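Local coordinates for xyloglucan-specific endo-beta-1,4-glucanase BoGH9A (Bacteroides ovatus, PDB 6DHT), which hydrolyses internal beta-1,4-glucosidic linkages in the backbone of xyloglucans, releasing xyloglucan oligosaccharides, at residues A[15-26]-A[93-104]; A[477-485]-A[533-541]. All blocks are in the same frame, centred on the assembly; numbering follows the deposited sequence. Where two conformers were deposited one is given.

Contact 1: residues A[15-26]-A[93-104]; sequences NDAIRLNQLGYY and ASVTFLIKDSVL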
loop_
_atom_site.group_PDB
_atom_site.type_symbol
_atom_site.label_atom_id
_atom_site.label_comp_id
_atom_site.label_asym_id
_atom_site.label_seq_id
_atom_site.Cartn_x
_atom_site.Cartn_y
_atom_site.Cartn_z
ATOM N N ASN A 15 -30.816 -2.424 8.699
ATOM C CA ASN A 15 -30.090 -2.563 7.436
ATOM C C ASN A 15 -28.584 -2.535 7.682
ATOM O O ASN A 15 -27.833 -3.285 7.049
ATOM C CB ASN A 15 -30.484 -1.457 6.458
ATOM C CG ASN A 15 -31.951 -1.517 6.053
ATOM O OD1 ASN A 15 -32.618 -2.532 6.228
ATOM N ND2 ASN A 15 -32.445 -0.428 5.481
ATOM N N ASP A 16 -28.198 -1.671 8.623
ATOM C CA ASP A 16 -26.839 -1.489 9.138
ATOM C C ASP A 16 -26.115 -2.777 9.513
ATOM O O ASP A 16 -24.886 -2.832 9.523
ATOM C CB ASP A 16 -26.928 -0.652 10.421
ATOM C CG ASP A 16 -25.979 0.519 10.423
ATOM O OD1 ASP A 16 -26.367 1.587 10.940
ATOM O OD2 ASP A 16 -24.845 0.374 9.913
ATOM N N ALA A 17 -26.878 -3.799 9.874
ATOM C CA ALA A 17 -26.309 -5.021 10.416
ATOM C C ALA A 17 -25.804 -5.923 9.303
ATOM O O ALA A 17 -25.092 -6.882 9.567
ATOM C CB ALA A 17 -27.367 -5.760 11.256
ATOM N N ILE A 18 -26.244 -5.660 8.081
ATOM C CA ILE A 18 -25.833 -6.497 6.947
ATOM C C ILE A 18 -24.454 -6.027 6.441
ATOM O O ILE A 18 -24.336 -4.957 5.865
ATOM C CB ILE A 18 -26.858 -6.492 5.792
ATOM C CG1 ILE A 18 -28.255 -6.853 6.342
ATOM C CG2 ILE A 18 -26.422 -7.464 4.681
ATOM C CD1 ILE A 18 -29.364 -6.611 5.375
ATOM N N ARG A 19 -23.437 -6.838 6.680
ATOM C CA ARG A 19 -22.050 -6.452 6.389
ATOM C C ARG A 19 -21.623 -7.134 5.094
ATOM O O ARG A 19 -21.700 -8.353 4.943
ATOM C CB ARG A 19 -21.158 -6.835 7.570
ATOM C CG ARG A 19 -21.615 -6.255 8.912
ATOM C CD ARG A 19 -21.466 -4.730 8.952
ATOM N NE ARG A 19 -22.292 -4.128 9.998
ATOM C CZ ARG A 19 -21.918 -3.987 11.255
ATOM N NH1 ARG A 19 -20.748 -4.415 11.684
ATOM N NH2 ARG A 19 -22.762 -3.431 12.117
ATOM N N LEU A 20 -21.228 -6.327 4.118
ATOM C CA LEU A 20 -20.862 -6.890 2.825
ATOM C C LEU A 20 -19.829 -6.009 2.131
ATOM O O LEU A 20 -19.551 -4.906 2.551
ATOM C CB LEU A 20 -22.100 -7.068 1.941
ATOM C CG LEU A 20 -22.675 -5.835 1.233
ATOM C CD1 LEU A 20 -23.827 -6.227 0.361
ATOM C CD2 LEU A 20 -23.145 -4.752 2.227
ATOM N N ASN A 21 -19.292 -6.513 1.030
ATOM C CA ASN A 21 -18.470 -5.712 0.143
ATOM C C ASN A 21 -19.357 -4.655 -0.507
ATOM O O ASN A 21 -20.229 -4.955 -1.318
ATOM C CB ASN A 21 -17.858 -6.632 -0.899
ATOM C CG ASN A 21 -16.945 -5.900 -1.864
ATOM O OD1 ASN A 21 -17.219 -4.766 -2.262
ATOM N ND2 ASN A 21 -15.872 -6.569 -2.283
ATOM N N GLN A 22 -19.123 -3.406 -0.124
ATOM C CA GLN A 22 -20.000 -2.305 -0.543
ATOM C C GLN A 22 -19.755 -1.835 -1.961
ATOM O O GLN A 22 -20.459 -0.956 -2.449
ATOM C CB GLN A 22 -19.858 -1.134 0.417
ATOM C CG GLN A 22 -20.356 -1.445 1.836
ATOM C CD GLN A 22 -20.051 -0.360 2.836
ATOM O OE1 GLN A 22 -19.767 0.782 2.468
ATOM N NE2 GLN A 22 -20.050 -0.715 4.127
ATOM N N LEU A 23 -18.746 -2.404 -2.639
ATOM C CA LEU A 23 -18.555 -2.109 -4.049
ATOM C C LEU A 23 -19.321 -3.129 -4.892
ATOM O O LEU A 23 -19.917 -2.776 -5.912
ATOM C CB LEU A 23 -17.077 -2.125 -4.402
ATOM C CG LEU A 23 -16.185 -1.175 -3.618
ATOM C CD1 LEU A 23 -14.861 -0.982 -4.391
ATOM C CD2 LEU A 23 -16.805 0.171 -3.294
ATOM N N GLY A 24 -19.333 -4.383 -4.446
ATOM C CA GLY A 24 -20.067 -5.436 -5.129
ATOM C C GLY A 24 -19.187 -6.642 -5.406
ATOM O O GLY A 24 -18.137 -6.815 -4.777
ATOM N N TYR A 25 -19.621 -7.468 -6.351
ATOM C CA TYR A 25 -19.013 -8.770 -6.596
ATOM C C TYR A 25 -18.803 -9.051 -8.058
ATOM O O TYR A 25 -19.612 -8.662 -8.897
ATOM C CB TYR A 25 -19.909 -9.887 -6.056
ATOM C CG TYR A 25 -20.249 -9.711 -4.620
ATOM C CD1 TYR A 25 -19.401 -10.158 -3.604
ATOM C CD2 TYR A 25 -21.440 -9.106 -4.254
ATOM C CE1 TYR A 25 -19.709 -9.970 -2.273
ATOM C CE2 TYR A 25 -21.762 -8.928 -2.932
ATOM C CZ TYR A 25 -20.897 -9.365 -1.947
ATOM O OH TYR A 25 -21.202 -9.188 -0.618
ATOM N N TYR A 26 -17.702 -9.726 -8.379
ATOM C CA TYR A 26 -17.521 -10.217 -9.742
ATOM C C TYR A 26 -18.493 -11.370 -10.000
ATOM O O TYR A 26 -18.837 -12.095 -9.057
ATOM C CB TYR A 26 -16.083 -10.707 -9.994
ATOM C CG TYR A 26 -15.048 -9.590 -9.959
ATOM C CD1 TYR A 26 -14.755 -8.846 -11.088
ATOM C CD2 TYR A 26 -14.425 -9.255 -8.768
ATOM C CE1 TYR A 26 -13.826 -7.801 -11.043
ATOM C CE2 TYR A 26 -13.498 -8.217 -8.712
ATOM C CZ TYR A 26 -13.230 -7.489 -9.836
ATOM O OH TYR A 26 -12.333 -6.459 -9.735
ATOM N N ALA A 93 -34.506 -6.421 7.387
ATOM C CA ALA A 93 -33.519 -5.546 6.769
ATOM C C ALA A 93 -33.291 -5.838 5.293
ATOM O O ALA A 93 -33.583 -6.925 4.815
ATOM C CB ALA A 93 -32.221 -5.668 7.512
ATOM N N SER A 94 -32.760 -4.855 4.573
ATOM C CA SER A 94 -32.325 -5.099 3.208
ATOM C C SER A 94 -31.188 -4.174 2.778
ATOM O O SER A 94 -30.956 -3.129 3.373
ATOM C CB SER A 94 -33.502 -4.963 2.241
ATOM O OG SER A 94 -33.889 -3.608 2.103
ATOM N N VAL A 95 -30.466 -4.614 1.752
ATOM C CA VAL A 95 -29.419 -3.817 1.121
ATOM C C VAL A 95 -29.412 -4.183 -0.348
ATOM O O VAL A 95 -29.715 -5.316 -0.697
ATOM C CB VAL A 95 -28.012 -4.070 1.730
ATOM C CG1 VAL A 95 -27.975 -3.658 3.184
ATOM C CG2 VAL A 95 -27.589 -5.520 1.579
ATOM N N THR A 96 -29.087 -3.223 -1.211
ATOM C CA THR A 96 -28.934 -3.512 -2.634
ATOM C C THR A 96 -27.450 -3.673 -2.930
ATOM O O THR A 96 -26.617 -3.053 -2.273
ATOM C CB THR A 96 -29.491 -2.402 -3.542
ATOM O OG1 THR A 96 -28.725 -1.211 -3.364
ATOM C CG2 THR A 96 -30.947 -2.122 -3.221
ATOM N N PHE A 97 -27.133 -4.498 -3.920
ATOM C CA PHE A 97 -25.740 -4.692 -4.312
ATOM C C PHE A 97 -25.650 -5.012 -5.789
ATOM O O PHE A 97 -26.643 -5.348 -6.434
ATOM C CB PHE A 97 -25.110 -5.811 -3.480
ATOM C CG PHE A 97 -25.693 -7.176 -3.739
ATOM C CD1 PHE A 97 -25.151 -7.999 -4.711
ATOM C CD2 PHE A 97 -26.777 -7.643 -3.010
ATOM C CE1 PHE A 97 -25.671 -9.264 -4.965
ATOM C CE2 PHE A 97 -27.298 -8.903 -3.260
ATOM C CZ PHE A 97 -26.756 -9.711 -4.223
ATOM N N LEU A 98 -24.439 -4.917 -6.327
ATOM C CA LEU A 98 -24.195 -5.158 -7.740
ATOM C C LEU A 98 -23.333 -6.377 -7.932
ATOM O O LEU A 98 -22.397 -6.626 -7.160
ATOM C CB LEU A 98 -23.484 -3.961 -8.373
ATOM C CG LEU A 98 -24.210 -2.614 -8.383
ATOM C CD1 LEU A 98 -23.336 -1.548 -9.001
ATOM C CD2 LEU A 98 -25.512 -2.701 -9.147
ATOM N N ILE A 99 -23.638 -7.119 -8.993
ATOM C CA ILE A 99 -22.736 -8.125 -9.525
ATOM C C ILE A 99 -22.342 -7.599 -10.890
ATOM O O ILE A 99 -23.201 -7.321 -11.718
ATOM C CB ILE A 99 -23.431 -9.503 -9.671
ATOM C CG1 ILE A 99 -23.847 -10.035 -8.301
ATOM C CG2 ILE A 99 -22.482 -10.467 -10.357
ATOM C CD1 ILE A 99 -24.632 -11.379 -8.362
ATOM N N LYS A 100 -21.049 -7.409 -11.142
ATOM C CA LYS A 100 -20.634 -6.806 -12.401
ATOM C C LYS A 100 -19.166 -7.079 -12.661
ATOM O O LYS A 100 -18.392 -7.320 -11.727
ATOM C CB LYS A 100 -20.866 -5.300 -12.383
ATOM C CG LYS A 100 -20.035 -4.576 -11.357
ATOM C CD LYS A 100 -20.479 -3.143 -11.154
ATOM C CE LYS A 100 -20.061 -2.226 -12.283
ATOM N NZ LYS A 100 -20.593 -0.849 -12.046
ATOM N N ASP A 101 -18.798 -7.079 -13.930
ATOM C CA ASP A 101 -17.394 -7.056 -14.300
ATOM C C ASP A 101 -16.702 -5.796 -13.767
ATOM O O ASP A 101 -17.319 -4.746 -13.581
ATOM C CB ASP A 101 -17.260 -7.086 -15.819
ATOM C CG ASP A 101 -17.670 -8.400 -16.411
ATOM O OD1 ASP A 101 -17.595 -9.433 -15.712
ATOM O OD2 ASP A 101 -18.025 -8.401 -17.610
ATOM N N SER A 102 -15.402 -5.946 -13.521
ATOM C CA SER A 102 -14.514 -4.831 -13.179
ATOM C C SER A 102 -14.979 -4.081 -11.943
ATOM O O SER A 102 -14.822 -2.865 -11.851
ATOM C CB SER A 102 -14.412 -3.875 -14.349
ATOM O OG SER A 102 -13.797 -4.519 -15.459
ATOM N N VAL A 103 -15.532 -4.806 -10.981
ATOM C CA VAL A 103 -16.136 -4.127 -9.847
ATOM C C VAL A 103 -15.092 -3.382 -8.990
ATOM O O VAL A 103 -15.411 -2.335 -8.424
ATOM C CB VAL A 103 -17.051 -5.091 -9.022
ATOM C CG1 VAL A 103 -16.243 -6.091 -8.298
ATOM C CG2 VAL A 103 -17.947 -4.297 -8.075
ATOM N N LEU A 104 -13.859 -3.885 -8.938
ATOM C CA LEU A 104 -12.820 -3.203 -8.169
ATOM C C LEU A 104 -11.990 -2.226 -9.005
ATOM O O LEU A 104 -11.037 -1.651 -8.502
ATOM C CB LEU A 104 -11.880 -4.201 -7.478
ATOM C CG LEU A 104 -12.543 -5.219 -6.565
ATOM C CD1 LEU A 104 -11.500 -6.156 -5.983
ATOM C CD2 LEU A 104 -13.313 -4.532 -5.453
HETATM O O HOH W 1 -22.636 -3.031 -5.009
#
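Tyr26 is clasped by the turn that follows strand 93-99: Val103 CG1 sits over one face of its ring, a CH-pi contact 3.6 Å from the centroid, while the phenol oxygen takes the backbone N-H of Leu104 and also bonds to Asp565. The setting is the N-terminal Ig-like beta-sandwich that precedes the catalytic domain in this GH9 enzyme. The segment 15-26 runs beside the edge strand 93-99, and the two meet through a single beta bridge, Tyr25 with Ile99. There Tyr25 N donates a hydrogen bond to Leu98 O (3.0 Å), and Tyr25 O accepts one from Lys100 N (2.9 Å). Just before the bridge, Gly24 CA lies 3.3 Å from Leu98 O. A water joins the backbones beside it, accepting from Leu98 N and donating weakly to Leu23 O. Between the two ends the fill is apolar. In one of the two conformers of Val95, its CG2 meets Ile18 CG2 and Leu20 CD1 tip to tip. The Tyr25 and Phe97 rings form an offset edge-to-face pair, the Tyr25 edge toward the Phe97 face, planes 86° apart. Phe97 in turn meets Phe77 of the same domain. At the far end, chi1 of -64° sets the Asn15 amide beside its own backbone N and within reach of the strand's start: Ser94 N donates to Asn15 OD1 over 2.9 Å, approaching from above the carbonyl plane, 51° out of it.

Contact 2: residues A[477-485]-A[533-541]; sequences RNATGFCYV and PDESYVDTE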
loop_
_atom_site.group_PDB
_atom_site.type_symbol
_atom_site.label_atom_id
_atom_site.label_comp_id
_atom_site.label_asym_id
_atom_site.label_seq_id
_atom_site.Cartn_x
_atom_site.Cartn_y
_atom_site.Cartn_z
ATOM N N ARG A 477 -17.278 -5.773 4.918
ATOM C CA ARG A 477 -17.678 -6.999 5.593
ATOM C C ARG A 477 -16.877 -7.168 6.873
ATOM O O ARG A 477 -15.964 -7.996 6.941
ATOM C CB ARG A 477 -17.559 -8.218 4.681
ATOM C CG ARG A 477 -18.249 -9.415 5.298
ATOM C CD ARG A 477 -18.330 -10.550 4.352
ATOM N NE ARG A 477 -17.028 -11.185 4.207
ATOM C CZ ARG A 477 -16.624 -11.822 3.121
ATOM N NH1 ARG A 477 -17.406 -11.855 2.061
ATOM N NH2 ARG A 477 -15.416 -12.369 3.075
ATOM N N ASN A 478 -17.227 -6.384 7.896
ATOM C CA ASN A 478 -16.414 -6.284 9.092
ATOM C C ASN A 478 -17.258 -5.824 10.300
ATOM O O ASN A 478 -18.477 -5.604 10.173
ATOM C CB ASN A 478 -15.233 -5.332 8.816
ATOM C CG ASN A 478 -15.697 -3.923 8.495
ATOM O OD1 ASN A 478 -16.476 -3.337 9.258
ATOM N ND2 ASN A 478 -15.268 -3.381 7.364
ATOM N N ALA A 479 -16.602 -5.662 11.438
ATOM C CA ALA A 479 -17.298 -5.383 12.701
ATOM C C ALA A 479 -17.860 -3.973 12.845
ATOM O O ALA A 479 -18.688 -3.751 13.738
ATOM C CB ALA A 479 -16.371 -5.654 13.831
ATOM N N THR A 480 -17.405 -3.010 12.046
ATOM C CA THR A 480 -17.881 -1.621 12.152
ATOM C C THR A 480 -18.869 -1.267 11.050
ATOM O O THR A 480 -19.678 -0.338 11.210
ATOM C CB THR A 480 -16.734 -0.597 12.119
ATOM O OG1 THR A 480 -16.106 -0.659 10.824
ATOM C CG2 THR A 480 -15.735 -0.896 13.177
ATOM N N GLY A 481 -18.807 -1.971 9.920
ATOM C CA GLY A 481 -19.620 -1.625 8.766
ATOM C C GLY A 481 -19.052 -0.540 7.858
ATOM O O GLY A 481 -19.715 -0.103 6.935
ATOM N N PHE A 482 -17.832 -0.100 8.117
ATOM C CA PHE A 482 -17.173 0.858 7.218
ATOM C C PHE A 482 -16.514 0.164 6.039
ATOM O O PHE A 482 -15.913 -0.889 6.193
ATOM C CB PHE A 482 -16.082 1.626 7.936
ATOM C CG PHE A 482 -16.584 2.795 8.736
ATOM C CD1 PHE A 482 -17.069 2.621 10.022
ATOM C CD2 PHE A 482 -16.564 4.064 8.199
ATOM C CE1 PHE A 482 -17.523 3.719 10.764
ATOM C CE2 PHE A 482 -17.011 5.154 8.914
ATOM C CZ PHE A 482 -17.504 4.987 10.213
ATOM N N CYS A 483 -16.675 0.771 4.872
ATOM C CA CYS A 483 -15.733 0.595 3.783
ATOM C C CYS A 483 -14.623 1.566 4.108
ATOM O O CYS A 483 -14.856 2.772 4.129
ATOM C CB CYS A 483 -16.387 0.965 2.475
ATOM S SG CYS A 483 -15.239 1.110 1.099
ATOM N N TYR A 484 -13.439 1.046 4.404
ATOM C CA TYR A 484 -12.364 1.839 4.997
ATOM C C TYR A 484 -11.514 2.639 4.000
ATOM O O TYR A 484 -10.393 3.003 4.291
ATOM C CB TYR A 484 -11.449 0.940 5.842
ATOM C CG TYR A 484 -12.035 0.385 7.133
ATOM C CD1 TYR A 484 -12.165 1.200 8.250
ATOM C CD2 TYR A 484 -12.356 -0.944 7.254
ATOM C CE1 TYR A 484 -12.619 0.690 9.437
ATOM C CE2 TYR A 484 -12.828 -1.481 8.447
ATOM C CZ TYR A 484 -12.961 -0.643 9.533
ATOM O OH TYR A 484 -13.421 -1.159 10.741
ATOM N N VAL A 485 -12.084 2.944 2.844
ATOM C CA VAL A 485 -11.394 3.701 1.810
ATOM C C VAL A 485 -12.208 4.960 1.536
ATOM O O VAL A 485 -13.400 4.879 1.212
ATOM C CB VAL A 485 -11.286 2.903 0.505
ATOM C CG1 VAL A 485 -10.516 3.718 -0.525
ATOM C CG2 VAL A 485 -10.549 1.586 0.733
ATOM N N PRO A 533 -11.563 -5.260 19.913
ATOM C CA PRO A 533 -10.449 -4.702 19.142
ATOM C C PRO A 533 -10.819 -4.337 17.709
ATOM O O PRO A 533 -10.269 -3.344 17.214
ATOM C CB PRO A 533 -9.418 -5.840 19.115
ATOM C CG PRO A 533 -9.811 -6.771 20.116
ATOM C CD PRO A 533 -11.278 -6.635 20.342
ATOM N N ASP A 534 -11.705 -5.102 17.073
ATOM C CA ASP A 534 -12.079 -4.847 15.676
ATOM C C ASP A 534 -13.087 -3.705 15.523
ATOM O O ASP A 534 -13.502 -3.357 14.413
ATOM C CB ASP A 534 -12.534 -6.131 14.960
ATOM C CG ASP A 534 -13.681 -6.855 15.640
ATOM O OD1 ASP A 534 -14.050 -6.505 16.787
ATOM O OD2 ASP A 534 -14.213 -7.803 15.031
ATOM N N GLU A 535 -13.475 -3.112 16.652
ATOM C CA GLU A 535 -14.383 -1.982 16.658
ATOM C C GLU A 535 -13.710 -0.717 17.209
ATOM O O GLU A 535 -14.351 0.331 17.360
ATOM C CB GLU A 535 -15.618 -2.345 17.495
ATOM C CG GLU A 535 -16.432 -3.510 16.930
ATOM C CD GLU A 535 -17.659 -3.841 17.773
ATOM O OE1 GLU A 535 -17.977 -3.068 18.701
ATOM O OE2 GLU A 535 -18.299 -4.874 17.506
ATOM N N SER A 536 -12.412 -0.812 17.498
ATOM C CA SER A 536 -11.643 0.313 18.018
ATOM C C SER A 536 -11.223 1.277 16.916
ATOM O O SER A 536 -10.034 1.516 16.708
ATOM C CB SER A 536 -10.400 -0.164 18.762
ATOM O OG SER A 536 -10.780 -0.952 19.876
ATOM N N TYR A 537 -12.222 1.865 16.276
ATOM C CA TYR A 537 -12.038 2.746 15.132
ATOM C C TYR A 537 -12.956 3.958 15.334
ATOM O O TYR A 537 -14.121 3.790 15.682
ATOM C CB TYR A 537 -12.383 1.993 13.805
ATOM C CG TYR A 537 -12.501 2.945 12.645
ATOM C CD1 TYR A 537 -11.363 3.489 12.067
ATOM C CD2 TYR A 537 -13.736 3.350 12.164
ATOM C CE1 TYR A 537 -11.449 4.406 11.066
ATOM C CE2 TYR A 537 -13.834 4.303 11.167
ATOM C CZ TYR A 537 -12.674 4.798 10.603
ATOM O OH TYR A 537 -12.739 5.768 9.633
ATOM N N VAL A 538 -12.408 5.143 15.125
ATOM C CA VAL A 538 -13.189 6.373 15.111
ATOM C C VAL A 538 -12.878 7.206 13.870
ATOM O O VAL A 538 -11.729 7.469 13.560
ATOM C CB VAL A 538 -12.941 7.257 16.399
ATOM C CG1 VAL A 538 -13.583 6.603 17.593
ATOM C CG2 VAL A 538 -11.464 7.509 16.635
ATOM N N ASP A 539 -13.947 7.653 13.212
ATOM C CA ASP A 539 -13.825 8.503 12.041
ATOM C C ASP A 539 -13.816 9.979 12.467
ATOM O O ASP A 539 -14.802 10.710 12.295
ATOM C CB ASP A 539 -14.952 8.188 11.072
ATOM C CG ASP A 539 -14.865 8.989 9.784
ATOM O OD1 ASP A 539 -13.750 9.424 9.421
ATOM O OD2 ASP A 539 -15.953 9.154 9.163
ATOM N N THR A 540 -12.688 10.383 13.035
ATOM C CA THR A 540 -12.468 11.769 13.402
ATOM C C THR A 540 -11.061 12.170 12.996
ATOM O O THR A 540 -10.147 11.334 12.978
ATOM C CB THR A 540 -12.708 11.996 14.929
ATOM O OG1 THR A 540 -11.781 11.202 15.683
ATOM C CG2 THR A 540 -14.125 11.652 15.339
ATOM N N GLU A 541 -10.884 13.447 12.659
ATOM C CA GLU A 541 -9.620 13.923 12.127
ATOM C C GLU A 541 -8.456 13.843 13.110
ATOM O O GLU A 541 -7.287 13.870 12.713
ATOM C CB GLU A 541 -9.726 15.363 11.611
ATOM C CG GLU A 541 -10.599 15.589 10.377
ATOM C CD GLU A 541 -12.086 15.731 10.640
ATOM O OE1 GLU A 541 -12.559 15.456 11.762
ATOM O OE2 GLU A 541 -12.825 16.083 9.683
HETATM O O HOH W 2 -13.503 -3.840 11.645
#
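Phe482, Tyr484 and Tyr537 form an aromatic cluster that joins two loops of the GH9 catalytic domain, and the three rings make up the aromatic part of the contact. Tyr537 serves both partners: its CE2 edge stands 3.6 Å above the centre of the Phe482 ring, planes at 70°, while its own face receives CE1 of Tyr484 in an almost perpendicular edge-to-face pair (89°). With CG anti to the backbone N (chi1 167°), the Tyr537 ring reaches both partners; its hydroxyl bonds to Asn547. Asp539, predicted to belong to the active site, comes near the Phe482 ring, OD2 4.1 Å from CE2, its carboxylate held by Lys494 N, His495 N and Asn547.

Apolar-to-polar contacts continue the interface. Ala479 CB lies 3.3 Å from Asp534 OD2, whose partner oxygen OD1 accepts from Trp67 NE1, and also meets Glu535 CG; Thr480 CG2 rests on Asp534 O.

A polar link across the contact runs through water, which donates to Asp534 O and lies 2.8 Å from Tyr484 OH. Within 477-485, Asn478 shapes the loop: OD1 makes an Asx turn through Thr480 N, extended to an Asx motif by Gly481 N, while ND2 donates to Phe482 O (2.8 Å).

The first loop follows helix 461-474 and the second leads to helix 544-547; Asp534 packs on Tyr473 of the former, whereas Ala479 and Glu535 touch Arg72 of strand 72-76 in the Ig-like domain.

Both contacts are partly buried, but contact 1 reaches the surface at some exposed residues, whereas contact 2 has none fully exposed. Contact 1 brings together the edge strands 18-19 and 93-99 of the two sheets of a beta-sandwich, with backbone bonds at one isolated bridge. Contact 2 pairs two irregular loops of the catalytic domain, relying on rings and a bridging water instead. Their centres lie about 17 Å apart, but 15-26 touches 477-485 directly: Gln22 NE2 is 2.9 Å from Gly481 O and Arg19 NH1 is 3.0 Å from Asn478 O, both probable hydrogen bonds. The pair thus illustrates how one domain interface can be served by segments whose own partnerships follow quite different chemistry.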